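PDB 1H80: iota-carrageenase from Alteromonas sp., which hydrolyses the beta-1,4 linkages of iota-carrageenan, a sulfated galactan of red algal cell walls, as an endo-acting, inverting glycoside hydrolase with a beta-helix fold. Local coordinates for residues Gly280-Phe285 with Tyr341-Gly346; Gln195-Asp200 with Glu218-Leu223; Leu371-Thr376 with Thr441-Ser446; Ala364-Asp369 with Pro402-Val407. All coordinates share one frame; numbering follows the deposited sequence.

Followed from the N terminus, contact 2 comes first: it closes a loop of 17 residues, so that 195-200 meets the chain again just before helix 222-227. Contact 1 follows in series and spans 55 residues, which include helix 331-340 and two unmodelled segments; it lays the chain leaving that helix along 280-285 before strand 351-359. Contacts 4 and 3 come last and cross, their segments alternating as 364-369, 371-376, 402-407 and 441-446. Contact 4 joins the antiparallel pair 364-366/399-401 to the run into strand 407-409, and contact 3 joins the loop after 364-366 to the one after 438-439. Their centres are 11 Å apart, and F374 of contact 3 packs into contact 4.

Contact 1. Residues Gly280-Phe285 with Tyr341-Gly346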
loop_
_atom_site.group_PDB
_atom_site.type_symbol
_atom_site.label_atom_id
_atom_site.label_comp_id
_atom_site.label_asym_id
_atom_site.label_seq_id
_atom_site.Cartn_x
_atom_site.Cartn_y
_atom_site.Cartn_z
ATOM N N GLY A 280 -3.202 12.881 12.196
ATOM C CA GLY A 280 -4.406 12.100 12.371
ATOM C C GLY A 280 -5.481 13.165 12.408
ATOM O O GLY A 280 -5.183 14.322 12.713
ATOM N N PHE A 281 -6.715 12.809 12.079
ATOM C CA PHE A 281 -7.787 13.793 12.105
ATOM C C PHE A 281 -9.123 13.138 12.381
ATOM O O PHE A 281 -9.270 11.921 12.263
ATOM C CB PHE A 281 -7.854 14.564 10.783
ATOM C CG PHE A 281 -8.108 13.697 9.586
ATOM C CD1 PHE A 281 -7.072 12.981 8.992
ATOM C CD2 PHE A 281 -9.388 13.591 9.051
ATOM C CE1 PHE A 281 -7.308 12.174 7.883
ATOM C CE2 PHE A 281 -9.635 12.784 7.941
ATOM C CZ PHE A 281 -8.590 12.075 7.356
ATOM N N VAL A 282 -10.099 13.959 12.752
ATOM C CA VAL A 282 -11.427 13.461 13.053
ATOM C C VAL A 282 -12.429 13.982 12.035
ATOM O O VAL A 282 -12.287 15.089 11.519
ATOM C CB VAL A 282 -11.876 13.885 14.459
ATOM C CG1 VAL A 282 -12.575 12.730 15.120
ATOM C CG2 VAL A 282 -10.680 14.329 15.291
ATOM N N GLU A 283 -13.446 13.174 11.756
ATOM C CA GLU A 283 -14.466 13.534 10.783
ATOM C C GLU A 283 -15.868 13.303 11.338
ATOM O O GLU A 283 -16.168 12.227 11.854
ATOM C CB GLU A 283 -14.273 12.697 9.520
ATOM C CG GLU A 283 -14.358 13.469 8.222
ATOM C CD GLU A 283 -14.104 12.585 7.017
ATOM O OE1 GLU A 283 -14.940 11.699 6.743
ATOM O OE2 GLU A 283 -13.065 12.771 6.350
ATOM N N LEU A 284 -16.724 14.315 11.227
ATOM C CA LEU A 284 -18.100 14.212 11.704
ATOM C C LEU A 284 -19.041 14.024 10.518
ATOM O O LEU A 284 -18.894 14.683 9.488
ATOM C CB LEU A 284 -18.493 15.469 12.484
ATOM C CG LEU A 284 -17.664 15.790 13.731
ATOM C CD1 LEU A 284 -18.199 17.051 14.391
ATOM C CD2 LEU A 284 -17.717 14.618 14.700
ATOM N N PHE A 285 -20.003 13.120 10.667
ATOM C CA PHE A 285 -20.962 12.837 9.606
ATOM C C PHE A 285 -22.357 13.338 9.979
ATOM O O PHE A 285 -22.723 13.361 11.154
ATOM C CB PHE A 285 -20.985 11.330 9.325
ATOM C CG PHE A 285 -19.723 10.812 8.679
ATOM C CD1 PHE A 285 -18.471 11.200 9.148
ATOM C CD2 PHE A 285 -19.788 9.936 7.599
ATOM C CE1 PHE A 285 -17.302 10.725 8.554
ATOM C CE2 PHE A 285 -18.626 9.455 6.997
ATOM C CZ PHE A 285 -17.381 9.852 7.476
ATOM N N TYR A 341 -18.175 13.458 20.839
ATOM C CA TYR A 341 -18.275 12.223 20.070
ATOM C C TYR A 341 -17.400 11.091 20.598
ATOM O O TYR A 341 -17.557 9.938 20.194
ATOM C CB TYR A 341 -17.927 12.479 18.602
ATOM C CG TYR A 341 -18.938 13.318 17.854
ATOM C CD1 TYR A 341 -18.951 14.707 17.971
ATOM C CD2 TYR A 341 -19.888 12.718 17.028
ATOM C CE1 TYR A 341 -19.885 15.480 17.279
ATOM C CE2 TYR A 341 -20.826 13.477 16.335
ATOM C CZ TYR A 341 -20.819 14.857 16.464
ATOM O OH TYR A 341 -21.741 15.611 15.774
ATOM N N GLY A 342 -16.477 11.417 21.496
ATOM C CA GLY A 342 -15.600 10.398 22.043
ATOM C C GLY A 342 -14.500 10.023 21.047
ATOM O O GLY A 342 -13.583 9.260 21.374
ATOM N N ILE A 343 -14.597 10.546 19.828
ATOM C CA ILE A 343 -13.552 10.281 18.820
ATOM C C ILE A 343 -12.389 11.256 19.013
ATOM O O ILE A 343 -12.524 12.299 19.670
ATOM C CB ILE A 343 -14.060 10.429 17.381
ATOM C CG1 ILE A 343 -14.627 11.811 17.058
ATOM C CG2 ILE A 343 -15.162 9.438 17.022
ATOM C CD1 ILE A 343 -15.064 11.947 15.595
ATOM N N GLU A 344 -11.263 10.877 18.424
ATOM C CA GLU A 344 -10.034 11.679 18.486
ATOM C C GLU A 344 -9.103 11.347 17.327
ATOM O O GLU A 344 -9.179 10.260 16.754
ATOM C CB GLU A 344 -9.333 11.456 19.824
ATOM C CG GLU A 344 -8.348 10.293 19.816
ATOM C CD GLU A 344 -7.447 10.301 21.048
ATOM O OE1 GLU A 344 -6.322 10.926 21.012
ATOM O OE2 GLU A 344 -7.818 9.691 22.119
ATOM N N PRO A 345 -8.214 12.283 16.962
ATOM C CA PRO A 345 -7.292 12.025 15.854
ATOM C C PRO A 345 -6.473 10.753 16.039
ATOM O O PRO A 345 -6.002 10.448 17.139
ATOM C CB PRO A 345 -6.425 13.286 15.817
ATOM C CG PRO A 345 -6.527 13.830 17.213
ATOM C CD PRO A 345 -7.967 13.606 17.556
ATOM N N GLY A 346 -6.320 10.010 14.949
ATOM C CA GLY A 346 -5.552 8.783 14.996
ATOM C C GLY A 346 -4.092 9.068 15.275
ATOM O O GLY A 346 -3.654 10.219 15.265
#
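L284 drops one methyl straight onto the ring of Y341: CD2 lies 3.3 Å from the ring centroid and 6° off the normal, a textbook CH-pi contact over the face. The leucine's CG is anti to its carbonyl carbon (chi1 -60°), which carries the branch over to the tyrosine, and CD1 reaches the ring too, 3.7 Å from Y341 CE1. Packing is close at the other end too, where V282 CG2 sits on P345 CD at 3.6 Å. There the backbones close up: with no side chain on G280, its CA comes within 3.5 Å of G346 O in a CH...O contact. The V282-I343 approach between them is doubtful, too short in the model. The other side is looser: Y341 sits at the surface, and E344 turns away from 280-285 and makes a weak, long ion pair with K338. Replacing L284 with alanine would probably leave the tyrosine face without its methyl partner and the ring freer to turn. The segments share no hydrogen bond; the backbones of V282 and L284 pair with V327 and A325 instead, and the chain after helix 331-340 meets them almost wholly through apolar groups, with one CH...O contact beside.

Contact 2. Residues Gln195-Asp200 with Glu218-Leu223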
loop_
_atom_site.group_PDB
_atom_site.type_symbol
_atom_site.label_atom_id
_atom_site.label_comp_id
_atom_site.label_asym_id
_atom_site.label_seq_id
_atom_site.Cartn_x
_atom_site.Cartn_y
_atom_site.Cartn_z
ATOM N N GLN A 195 -1.494 -1.412 1.247
ATOM C CA GLN A 195 -2.250 -0.477 2.067
ATOM C C GLN A 195 -2.643 -1.318 3.268
ATOM O O GLN A 195 -3.203 -2.405 3.116
ATOM C CB GLN A 195 -3.495 0.102 1.398
ATOM C CG GLN A 195 -4.173 1.072 2.375
ATOM C CD GLN A 195 -4.979 2.176 1.726
ATOM O OE1 GLN A 195 -5.533 3.035 2.421
ATOM N NE2 GLN A 195 -5.054 2.168 0.406
ATOM N N THR A 196 -2.327 -0.821 4.460
ATOM C CA THR A 196 -2.612 -1.547 5.693
ATOM C C THR A 196 -3.745 -0.938 6.500
ATOM O O THR A 196 -3.777 0.269 6.722
ATOM C CB THR A 196 -1.381 -1.583 6.607
ATOM O OG1 THR A 196 -1.086 -0.255 7.066
ATOM C CG2 THR A 196 -0.179 -2.129 5.854
ATOM N N TYR A 197 -4.658 -1.788 6.956
ATOM C CA TYR A 197 -5.789 -1.345 7.763
ATOM C C TYR A 197 -5.712 -1.985 9.144
ATOM O O TYR A 197 -5.747 -1.299 10.166
ATOM C CB TYR A 197 -7.088 -1.741 7.071
ATOM C CG TYR A 197 -7.225 -1.126 5.701
ATOM C CD1 TYR A 197 -7.564 0.217 5.552
ATOM C CD2 TYR A 197 -6.996 -1.882 4.553
ATOM C CE1 TYR A 197 -7.672 0.793 4.287
ATOM C CE2 TYR A 197 -7.096 -1.318 3.286
ATOM C CZ TYR A 197 -7.436 0.019 3.161
ATOM O OH TYR A 197 -7.540 0.571 1.905
ATOM N N GLY A 198 -5.604 -3.310 9.162
ATOM C CA GLY A 198 -5.507 -4.032 10.416
ATOM C C GLY A 198 -4.382 -5.032 10.269
ATOM O O GLY A 198 -4.345 -5.785 9.294
ATOM N N ALA A 199 -3.457 -5.042 11.219
ATOM C CA ALA A 199 -2.336 -5.966 11.139
ATOM C C ALA A 199 -1.536 -6.013 12.426
ATOM O O ALA A 199 -1.392 -5.013 13.125
ATOM C CB ALA A 199 -1.424 -5.569 9.980
ATOM N N ASP A 200 -1.018 -7.195 12.730
ATOM C CA ASP A 200 -0.197 -7.390 13.911
ATOM C C ASP A 200 0.969 -8.285 13.543
ATOM O O ASP A 200 0.780 -9.348 12.959
ATOM C CB ASP A 200 -1.003 -8.051 15.030
ATOM C CG ASP A 200 -1.882 -7.072 15.776
ATOM O OD1 ASP A 200 -1.353 -6.320 16.625
ATOM O OD2 ASP A 200 -3.099 -7.050 15.510
ATOM N N GLU A 218 -2.050 3.805 5.809
ATOM C CA GLU A 218 -3.161 4.737 5.918
ATOM C C GLU A 218 -4.348 3.901 6.376
ATOM O O GLU A 218 -5.052 3.282 5.574
ATOM C CB GLU A 218 -3.414 5.384 4.552
ATOM C CG GLU A 218 -4.574 6.357 4.507
ATOM C CD GLU A 218 -4.484 7.307 3.324
ATOM O OE1 GLU A 218 -4.057 6.868 2.233
ATOM O OE2 GLU A 218 -4.848 8.493 3.485
ATOM N N THR A 219 -4.541 3.879 7.688
ATOM C CA THR A 219 -5.590 3.095 8.324
ATOM C C THR A 219 -6.931 3.820 8.342
ATOM O O THR A 219 -7.324 4.373 9.368
ATOM C CB THR A 219 -5.157 2.756 9.755
ATOM O OG1 THR A 219 -4.860 3.968 10.464
ATOM C CG2 THR A 219 -3.895 1.910 9.726
ATOM N N ASP A 220 -7.646 3.790 7.220
ATOM C CA ASP A 220 -8.916 4.508 7.133
ATOM C C ASP A 220 -10.166 3.732 6.729
ATOM O O ASP A 220 -11.130 4.328 6.242
ATOM C CB ASP A 220 -8.763 5.714 6.199
ATOM C CG ASP A 220 -8.421 5.315 4.772
ATOM O OD1 ASP A 220 -8.432 4.106 4.462
ATOM O OD2 ASP A 220 -8.148 6.220 3.954
ATOM N N ASN A 221 -10.170 2.419 6.930
ATOM C CA ASN A 221 -11.342 1.616 6.588
ATOM C C ASN A 221 -12.478 1.990 7.542
ATOM O O ASN A 221 -12.319 1.917 8.760
ATOM C CB ASN A 221 -11.022 0.126 6.729
ATOM C CG ASN A 221 -12.145 -0.760 6.227
ATOM O OD1 ASN A 221 -13.312 -0.542 6.549
ATOM N ND2 ASN A 221 -11.795 -1.772 5.442
ATOM N N LEU A 222 -13.622 2.379 6.983
ATOM C CA LEU A 222 -14.784 2.778 7.776
ATOM C C LEU A 222 -15.194 1.748 8.824
ATOM O O LEU A 222 -15.634 2.110 9.917
ATOM C CB LEU A 222 -15.971 3.069 6.855
ATOM N N LEU A 223 -15.061 0.468 8.489
ATOM C CA LEU A 223 -15.418 -0.598 9.420
ATOM C C LEU A 223 -14.676 -0.444 10.738
ATOM O O LEU A 223 -15.233 -0.683 11.809
ATOM C CB LEU A 223 -15.089 -1.969 8.822
ATOM C CG LEU A 223 -16.065 -2.551 7.798
ATOM C CD1 LEU A 223 -15.512 -3.854 7.247
ATOM C CD2 LEU A 223 -17.412 -2.788 8.463
#
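The ring of Y197 lies against D220 and N221, mainly in van der Waals contact. Its CD1 lies 3.7 Å from N221 CB, with the ring and the amide almost perpendicular (89°). T219 adds a methyl: CG2 packs 3.4 Å from T196 O. A second kind of approach is polar but not a hydrogen bond. D220 OD1 comes up to the ring edge in its plane, 3.4 Å from Y197 CE1, with the carboxylate turned only 22° from the ring, which probably suits the ring's positive rim. With alanine at Y197, a gap would probably open beside N221 CB and D220 OD1 would lose its aromatic edge. Hydrogen bonds shape the loop from within: a weak one, D220 N to E218 O, closes the inverse gamma turn centred on T219, and N221 caps the helix, its OD1 accepting from L223 N at 2.8 Å. A salt bridge from OE1 to R216 and a hydrogen bond from OE2 to H254 hold E218. The contact sits where the chain runs on from strand 216-218, at the edge of a parallel sheet, into helix 222-227, with Y197 and N221 against D163 and V164 of strand 160-167.

Contact 3. Residues Leu371-Thr376 with Thr441-Ser446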
loop_
_atom_site.group_PDB
_atom_site.type_symbol
_atom_site.label_atom_id
_atom_site.label_comp_id
_atom_site.label_asym_id
_atom_site.label_seq_id
_atom_site.Cartn_x
_atom_site.Cartn_y
_atom_site.Cartn_z
ATOM N N LEU A 371 2.310 21.831 -3.826
ATOM C CA LEU A 371 2.908 22.679 -4.858
ATOM C C LEU A 371 3.520 23.981 -4.366
ATOM O O LEU A 371 4.483 24.473 -4.954
ATOM C CB LEU A 371 1.883 22.998 -5.944
ATOM C CG LEU A 371 1.333 21.818 -6.745
ATOM C CD1 LEU A 371 0.361 22.341 -7.794
ATOM C CD2 LEU A 371 2.475 21.054 -7.406
ATOM N N ASP A 372 2.971 24.539 -3.295
ATOM C CA ASP A 372 3.486 25.793 -2.770
ATOM C C ASP A 372 4.879 25.643 -2.169
ATOM O O ASP A 372 5.572 26.630 -1.939
ATOM C CB ASP A 372 2.519 26.367 -1.731
ATOM C CG ASP A 372 1.205 26.829 -2.347
ATOM O OD1 ASP A 372 1.039 26.709 -3.583
ATOM O OD2 ASP A 372 0.336 27.317 -1.592
ATOM N N TYR A 373 5.298 24.406 -1.921
ATOM C CA TYR A 373 6.621 24.191 -1.362
ATOM C C TYR A 373 7.722 24.379 -2.401
ATOM O O TYR A 373 8.904 24.284 -2.086
ATOM C CB TYR A 373 6.699 22.807 -0.713
ATOM C CG TYR A 373 5.873 22.728 0.548
ATOM C CD1 TYR A 373 6.154 23.555 1.637
ATOM C CD2 TYR A 373 4.789 21.856 0.643
ATOM C CE1 TYR A 373 5.372 23.520 2.790
ATOM C CE2 TYR A 373 4.001 21.812 1.793
ATOM C CZ TYR A 373 4.298 22.649 2.859
ATOM O OH TYR A 373 3.511 22.622 3.988
ATOM N N PHE A 374 7.330 24.660 -3.641
ATOM C CA PHE A 374 8.311 24.898 -4.696
ATOM C C PHE A 374 8.803 26.341 -4.626
ATOM O O PHE A 374 9.744 26.718 -5.318
ATOM C CB PHE A 374 7.695 24.657 -6.076
ATOM C CG PHE A 374 7.664 23.215 -6.488
ATOM C CD1 PHE A 374 8.838 22.471 -6.550
ATOM C CD2 PHE A 374 6.464 22.604 -6.828
ATOM C CE1 PHE A 374 8.817 21.133 -6.948
ATOM C CE2 PHE A 374 6.429 21.267 -7.227
ATOM C CZ PHE A 374 7.608 20.532 -7.287
ATOM N N SER A 375 8.169 27.140 -3.773
ATOM C CA SER A 375 8.522 28.551 -3.643
ATOM C C SER A 375 9.999 28.837 -3.386
ATOM O O SER A 375 10.511 29.879 -3.798
ATOM C CB SER A 375 7.688 29.202 -2.535
ATOM O OG SER A 375 8.025 28.679 -1.261
ATOM N N THR A 376 10.689 27.917 -2.722
ATOM C CA THR A 376 12.098 28.122 -2.401
ATOM C C THR A 376 13.102 27.729 -3.480
ATOM O O THR A 376 14.073 28.449 -3.719
ATOM C CB THR A 376 12.489 27.369 -1.110
ATOM O OG1 THR A 376 12.229 25.967 -1.275
ATOM C CG2 THR A 376 11.697 27.898 0.074
ATOM N N THR A 441 5.365 21.390 9.630
ATOM C CA THR A 441 4.367 22.429 9.843
ATOM C C THR A 441 4.952 23.836 9.906
ATOM O O THR A 441 4.224 24.815 9.756
ATOM C CB THR A 441 3.568 22.165 11.132
ATOM O OG1 THR A 441 4.460 22.166 12.252
ATOM C CG2 THR A 441 2.869 20.817 11.052
ATOM N N ASN A 442 6.261 23.940 10.125
ATOM C CA ASN A 442 6.915 25.246 10.204
ATOM C C ASN A 442 7.439 25.735 8.860
ATOM O O ASN A 442 7.805 26.901 8.720
ATOM C CB ASN A 442 8.080 25.208 11.195
ATOM C CG ASN A 442 7.621 25.096 12.633
ATOM O OD1 ASN A 442 6.821 25.903 13.105
ATOM N ND2 ASN A 442 8.135 24.097 13.342
ATOM N N THR A 443 7.473 24.849 7.872
ATOM C CA THR A 443 7.985 25.210 6.557
ATOM C C THR A 443 7.155 26.281 5.864
ATOM O O THR A 443 5.954 26.124 5.669
ATOM C CB THR A 443 8.056 23.982 5.641
ATOM O OG1 THR A 443 8.782 22.941 6.304
ATOM C CG2 THR A 443 8.765 24.331 4.336
ATOM N N GLU A 444 7.809 27.378 5.496
ATOM C CA GLU A 444 7.134 28.466 4.810
ATOM C C GLU A 444 6.918 28.100 3.349
ATOM O O GLU A 444 7.737 27.408 2.743
ATOM C CB GLU A 444 7.967 29.747 4.898
ATOM C CG GLU A 444 7.461 30.871 4.008
ATOM C CD GLU A 444 8.314 32.121 4.111
ATOM O OE1 GLU A 444 9.556 31.986 4.143
ATOM O OE2 GLU A 444 7.743 33.232 4.146
ATOM N N SER A 445 5.809 28.567 2.789
ATOM C CA SER A 445 5.488 28.298 1.397
ATOM C C SER A 445 4.679 29.453 0.823
ATOM O O SER A 445 4.191 30.310 1.558
ATOM C CB SER A 445 4.684 27.001 1.276
ATOM O OG SER A 445 3.433 27.111 1.932
ATOM N N SER A 446 4.550 29.472 -0.498
ATOM C CA SER A 446 3.794 30.511 -1.187
ATOM C C SER A 446 3.401 29.961 -2.548
ATOM O O SER A 446 4.125 29.145 -3.123
ATOM C CB SER A 446 4.644 31.774 -1.349
ATOM O OG SER A 446 5.804 31.518 -2.119
HETATM O O HOH W 1 1.332 28.499 0.601
HETATM O O HOH W 2 4.304 23.986 6.135
HETATM O O HOH W 3 8.439 26.404 0.238
#
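D372 and S446 bring the two loops together through the backbone, S446 N giving a weak, nearly straight hydrogen bond to D372 O (3.3 Å, 163°). The same oxygen accepts from S375 N at 3.2 Å, so it ties the turn on its own side and the neighbouring loop at once. S445 CB packs against it too, 3.4 Å from D372 O. Y373 starts out pointing away from 441-446, but with CG beside the backbone N (chi1 -70°) its ring swings back to cross T443 obliquely, CE1 lying 3.8 Å from T443 CG2. Its hydroxyl gives its proton to water 2 (2.7 Å from Y373 OH), which hands one on to T443 O, both in the ring plane. Water 1 makes a second bridge, donating to D372 OD2 at 2.7 Å and pairing with S445 OG at 2.8 Å, while D372 OD1 goes to Y451 OH. Water 3 joins S375 OG to E444 O, giving the latter a proton. The contact joins the loop between strands 364-366 and 399-401 to the loop after strand 438-439, outermost in its parallel sheet. With one weak direct bond and three water bridges, it relies heavily on solvent to match the polar groups of the two loops.

Contact 4. Residues Ala364-Asp369 with Pro402-Val407; sequences ADLKQD and PSLAAV
L366 and L404 meet methyl to methyl near one end of the beta-helix, where the short antiparallel pair 364-366/399-401 folds against the chain leading into strand 407-409 of a parallel sheet. The two side chains cross at a slant, with L366 CD2 3.7 Å from L404 CD1. Both leucines swing CG opposite the carbonyl carbon; for L366 (chi1 -58°) this carries the branch from the strand over the P402-L404 backbone, while L404 leaves its backbone to one side, and CD1 comes round to L366 CD2. A364, two residues back, points the same way, but its CB only brushes the backbone, 4.1 Å from S403 CA. S403 turns away: its OG bonds C271 O, whose residue is disulfide-linked to C242, and L404 pairs its backbone with G272. The interface is buried and apolar, and the two segments share no hydrogen bond; A364 and L366 pair with G401 and Y399, and D365 with G245. F374 from the following loop packs on both leucines, its CZ 3.5 Å from L366 CD1. The fork of L366 straddles one polar atom, P402 O, which lies 3.6 Å from L366 CD1 and 3.7 Å from L366 CD2.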
loop_
_atom_site.group_PDB
_atom_site.type_symbol
_atom_site.label_atom_id
_atom_site.label_comp_id
_atom_site.label_asym_id
_atom_site.label_seq_id
_atom_site.Cartn_x
_atom_site.Cartn_y
_atom_site.Cartn_z
ATOM N N ALA A 364 7.849 13.084 -10.107
ATOM C CA ALA A 364 7.215 12.648 -8.873
ATOM C C ALA A 364 5.715 12.932 -8.902
ATOM O O ALA A 364 5.258 13.814 -9.629
ATOM C CB ALA A 364 7.845 13.366 -7.692
ATOM N N ASP A 365 4.950 12.158 -8.135
ATOM C CA ASP A 365 3.511 12.383 -8.024
ATOM C C ASP A 365 3.422 13.463 -6.954
ATOM O O ASP A 365 4.026 13.336 -5.888
ATOM C CB ASP A 365 2.764 11.133 -7.531
ATOM C CG ASP A 365 2.549 10.097 -8.619
ATOM O OD1 ASP A 365 2.440 10.474 -9.804
ATOM O OD2 ASP A 365 2.458 8.895 -8.281
ATOM N N LEU A 366 2.676 14.524 -7.234
ATOM C CA LEU A 366 2.546 15.619 -6.286
ATOM C C LEU A 366 1.093 15.973 -6.038
ATOM O O LEU A 366 0.265 15.900 -6.939
ATOM C CB LEU A 366 3.274 16.858 -6.818
ATOM C CG LEU A 366 4.768 16.697 -7.107
ATOM C CD1 LEU A 366 5.295 17.922 -7.851
ATOM C CD2 LEU A 366 5.514 16.497 -5.797
ATOM N N LYS A 367 0.790 16.357 -4.804
ATOM C CA LYS A 367 -0.560 16.759 -4.447
ATOM C C LYS A 367 -0.624 18.273 -4.580
ATOM O O LYS A 367 0.381 18.965 -4.407
ATOM C CB LYS A 367 -0.881 16.346 -3.011
ATOM C CG LYS A 367 -0.851 14.841 -2.784
ATOM C CD LYS A 367 -1.861 14.108 -3.664
ATOM C CE LYS A 367 -3.292 14.466 -3.292
ATOM N NZ LYS A 367 -4.296 13.698 -4.087
ATOM N N GLN A 368 -1.801 18.793 -4.896
ATOM C CA GLN A 368 -1.941 20.233 -5.055
ATOM C C GLN A 368 -1.497 21.015 -3.821
ATOM O O GLN A 368 -0.871 22.069 -3.954
ATOM C CB GLN A 368 -3.388 20.595 -5.386
ATOM C CG GLN A 368 -3.556 22.036 -5.839
ATOM C CD GLN A 368 -4.998 22.373 -6.141
ATOM O OE1 GLN A 368 -5.773 22.682 -5.239
ATOM N NE2 GLN A 368 -5.372 22.293 -7.412
ATOM N N ASP A 369 -1.810 20.508 -2.629
ATOM C CA ASP A 369 -1.442 21.208 -1.401
ATOM C C ASP A 369 0.040 21.111 -1.058
ATOM O O ASP A 369 0.456 21.491 0.034
ATOM C CB ASP A 369 -2.297 20.728 -0.214
ATOM C CG ASP A 369 -1.987 19.300 0.212
ATOM O OD1 ASP A 369 -1.139 18.638 -0.420
ATOM O OD2 ASP A 369 -2.605 18.838 1.199
ATOM N N PRO A 402 8.902 17.887 -10.064
ATOM C CA PRO A 402 10.102 17.604 -9.275
ATOM C C PRO A 402 9.831 17.122 -7.856
ATOM O O PRO A 402 8.804 17.446 -7.254
ATOM C CB PRO A 402 10.847 18.940 -9.277
ATOM C CG PRO A 402 10.352 19.624 -10.521
ATOM C CD PRO A 402 8.890 19.288 -10.521
ATOM N N SER A 403 10.767 16.336 -7.339
ATOM C CA SER A 403 10.690 15.832 -5.975
ATOM C C SER A 403 10.705 17.056 -5.072
ATOM O O SER A 403 11.333 18.062 -5.400
ATOM C CB SER A 403 11.906 14.960 -5.674
ATOM O OG SER A 403 11.941 13.834 -6.531
ATOM N N LEU A 404 10.029 16.974 -3.933
ATOM C CA LEU A 404 9.962 18.110 -3.025
ATOM C C LEU A 404 10.840 18.035 -1.784
ATOM O O LEU A 404 11.313 19.061 -1.294
ATOM C CB LEU A 404 8.513 18.348 -2.603
ATOM C CG LEU A 404 7.660 19.129 -3.607
ATOM C CD1 LEU A 404 6.200 19.075 -3.203
ATOM C CD2 LEU A 404 8.151 20.570 -3.671
ATOM N N ALA A 405 11.066 16.832 -1.271
ATOM C CA ALA A 405 11.875 16.694 -0.066
ATOM C C ALA A 405 12.248 15.250 0.178
ATOM O O ALA A 405 11.855 14.361 -0.570
ATOM C CB ALA A 405 11.096 17.218 1.137
ATOM N N ALA A 406 13.012 15.022 1.238
ATOM C CA ALA A 406 13.388 13.667 1.609
ATOM C C ALA A 406 12.286 13.165 2.533
ATOM O O ALA A 406 11.846 12.019 2.444
ATOM C CB ALA A 406 14.721 13.668 2.345
ATOM N N VAL A 407 11.833 14.050 3.416
ATOM C CA VAL A 407 10.802 13.719 4.383
ATOM C C VAL A 407 9.739 14.803 4.502
ATOM O O VAL A 407 10.045 15.994 4.512
ATOM C CB VAL A 407 11.419 13.507 5.781
ATOM C CG1 VAL A 407 10.319 13.250 6.813
ATOM C CG2 VAL A 407 12.405 12.349 5.743
#